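Local coordinates for (R)-specific secondary-alkylsulfatase (Pseudomonas sp., PDB 4AXH), which hydrolyses (R)-secondary alkyl sulfates with strict inversion of configuration, releasing (S)-alcohols and sulfate at a two-zinc centre, at residues P264-E269 against E273-D278. Numbering follows the deposited sequence. Where two conformers were deposited one is given.
Sequences PNVLIE and ERHTVD
Glu-273 OE2 takes two backbone N-H groups, from Glu-269 and Lys-270, where edge strands 266-268 and 272-277, each from one of the two sheets of the metallo-beta-lactamase αββα sandwich, face one another. Glu-269 N donates to Glu-273 OE2 over 2.7 Å, arriving 43° out of the carboxylate plane, while Lys-270 lies in the short connection between the strands. A glutamate suits this place: extended beyond CG (chi2 -169°), it carries its acid group across to backbone N-H groups just past the end of strand 266-268. Glu-273 OE1 receives His-275 NE2 at 2.9 Å on its anti lone pair, in a nearly straight bond (171°) lying in the imidazole plane. Histidine fits because its ring offers this in-plane N-H and also packs near an Ile-268 methyl. A water also donates to Glu-273 OE1. These bonds should limit rotation of the carboxylate and probably favour its charged form. Alongside the polar network, branched Ile-268 supplies apolar packing: it is buried against Phe-284 and runs past Glu-273 in the opposite direction, its CG2, anti to the backbone N, 3.7 Å from Glu-273 CB. Its other branch reaches the histidine, with Ile-268 CD1 meeting His-275 NE2 obliquely at 4.0 Å.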
loop_
_atom_site.group_PDB
_atom_site.type_symbol
_atom_site.label_atom_id
_atom_site.label_comp_id
_atom_site.label_asym_id
_atom_site.label_seq_id
_atom_site.Cartn_x
_atom_site.Cartn_y
_atom_site.Cartn_z
ATOM N N PRO A 264 -9.242 -18.946 -19.722
ATOM C CA PRO A 264 -9.115 -20.324 -19.223
ATOM C C PRO A 264 -10.424 -21.131 -19.271
ATOM O O PRO A 264 -11.528 -20.593 -19.333
ATOM C CB PRO A 264 -8.639 -20.138 -17.784
ATOM C CG PRO A 264 -8.290 -18.687 -17.660
ATOM C CD PRO A 264 -9.147 -17.978 -18.613
ATOM N N ASN A 265 -10.259 -22.443 -19.257
ATOM C CA ASN A 265 -11.269 -23.486 -19.314
ATOM C C ASN A 265 -11.667 -23.821 -17.868
ATOM O O ASN A 265 -12.811 -23.618 -17.476
ATOM C CB ASN A 265 -10.587 -24.710 -19.916
ATOM C CG ASN A 265 -11.385 -25.493 -20.872
ATOM O OD1 ASN A 265 -11.173 -25.397 -22.073
ATOM N ND2 ASN A 265 -12.232 -26.380 -20.356
ATOM N N VAL A 266 -10.703 -24.341 -17.079
ATOM C CA VAL A 266 -10.871 -24.792 -15.698
ATOM C C VAL A 266 -10.121 -23.946 -14.658
ATOM O O VAL A 266 -8.888 -23.816 -14.713
ATOM C CB VAL A 266 -10.722 -26.345 -15.549
ATOM C CG1 VAL A 266 -9.892 -26.976 -16.669
ATOM C CG2 VAL A 266 -10.235 -26.773 -14.169
ATOM N N LEU A 267 -10.882 -23.393 -13.705
ATOM C CA LEU A 267 -10.402 -22.543 -12.616
ATOM C C LEU A 267 -10.138 -23.290 -11.315
ATOM O O LEU A 267 -11.012 -24.008 -10.841
ATOM C CB LEU A 267 -11.425 -21.430 -12.358
ATOM C CG LEU A 267 -11.201 -20.134 -13.134
ATOM C CD1 LEU A 267 -12.493 -19.465 -13.449
ATOM C CD2 LEU A 267 -10.306 -19.185 -12.351
ATOM N N ILE A 268 -8.946 -23.089 -10.724
ATOM C CA ILE A 268 -8.544 -23.691 -9.457
ATOM C C ILE A 268 -9.080 -22.799 -8.336
ATOM O O ILE A 268 -8.687 -21.624 -8.214
ATOM C CB ILE A 268 -7.013 -23.939 -9.390
ATOM C CG1 ILE A 268 -6.436 -24.519 -10.716
ATOM C CG2 ILE A 268 -6.608 -24.768 -8.157
ATOM C CD1 ILE A 268 -7.122 -25.794 -11.313
ATOM N N GLU A 269 -10.021 -23.339 -7.550
ATOM C CA GLU A 269 -10.709 -22.566 -6.516
ATOM C C GLU A 269 -10.433 -22.968 -5.082
ATOM O O GLU A 269 -10.582 -22.133 -4.174
ATOM C CB GLU A 269 -12.223 -22.457 -6.822
ATOM C CG GLU A 269 -12.551 -21.715 -8.127
ATOM C CD GLU A 269 -12.444 -20.197 -8.127
ATOM O OE1 GLU A 269 -12.452 -19.594 -7.030
ATOM O OE2 GLU A 269 -12.384 -19.606 -9.230
ATOM N N GLU A 273 -5.689 -28.567 -5.263
ATOM C CA GLU A 273 -6.545 -29.267 -6.217
ATOM C C GLU A 273 -5.759 -30.213 -7.046
ATOM O O GLU A 273 -4.799 -29.808 -7.699
ATOM C CB GLU A 273 -7.306 -28.292 -7.140
ATOM C CG GLU A 273 -8.607 -27.783 -6.557
ATOM C CD GLU A 273 -9.514 -27.038 -7.516
ATOM O OE1 GLU A 273 -9.655 -27.496 -8.671
ATOM O OE2 GLU A 273 -10.145 -26.043 -7.087
ATOM N N ARG A 274 -6.168 -31.480 -7.035
ATOM C CA ARG A 274 -5.515 -32.525 -7.819
ATOM C C ARG A 274 -6.283 -32.699 -9.120
ATOM O O ARG A 274 -7.520 -32.730 -9.094
ATOM C CB ARG A 274 -5.482 -33.847 -7.039
ATOM C CG ARG A 274 -4.487 -33.875 -5.888
ATOM C CD ARG A 274 -4.137 -35.301 -5.523
ATOM N NE ARG A 274 -3.560 -36.007 -6.666
ATOM C CZ ARG A 274 -2.257 -36.145 -6.896
ATOM N NH1 ARG A 274 -1.366 -35.661 -6.036
ATOM N NH2 ARG A 274 -1.836 -36.790 -7.971
ATOM N N HIS A 275 -5.572 -32.771 -10.254
ATOM C CA HIS A 275 -6.162 -32.959 -11.593
ATOM C C HIS A 275 -5.276 -33.816 -12.459
ATOM O O HIS A 275 -4.046 -33.705 -12.415
ATOM C CB HIS A 275 -6.402 -31.644 -12.324
ATOM C CG HIS A 275 -7.476 -30.822 -11.727
ATOM N ND1 HIS A 275 -8.775 -30.962 -12.128
ATOM C CD2 HIS A 275 -7.398 -29.849 -10.790
ATOM C CE1 HIS A 275 -9.462 -30.088 -11.410
ATOM N NE2 HIS A 275 -8.670 -29.386 -10.597
ATOM N N THR A 276 -5.905 -34.643 -13.279
ATOM C CA THR A 276 -5.198 -35.517 -14.190
ATOM C C THR A 276 -5.657 -35.238 -15.612
ATOM O O THR A 276 -6.858 -35.042 -15.843
ATOM C CB THR A 276 -5.130 -36.980 -13.648
ATOM O OG1 THR A 276 -4.458 -37.848 -14.579
ATOM C CG2 THR A 276 -6.495 -37.532 -13.264
ATOM N N VAL A 277 -4.687 -35.081 -16.539
ATOM C CA VAL A 277 -4.931 -34.750 -17.956
ATOM C C VAL A 277 -3.851 -35.393 -18.818
ATOM O O VAL A 277 -2.667 -35.155 -18.586
ATOM C CB VAL A 277 -5.124 -33.206 -18.208
ATOM C CG1 VAL A 277 -3.886 -32.393 -17.842
ATOM C CG2 VAL A 277 -5.578 -32.913 -19.642
ATOM N N ASP A 278 -4.246 -36.240 -19.778
ATOM C CA ASP A 278 -3.331 -36.965 -20.673
ATOM C C ASP A 278 -2.307 -37.837 -19.911
ATOM O O ASP A 278 -1.148 -37.973 -20.315
ATOM C CB ASP A 278 -2.678 -36.030 -21.710
ATOM C CG ASP A 278 -2.281 -36.733 -22.998
ATOM O OD1 ASP A 278 -2.988 -37.694 -23.403
ATOM O OD2 ASP A 278 -1.281 -36.315 -23.618
HETATM O O HOH W 1 -11.714 -26.214 -10.191
#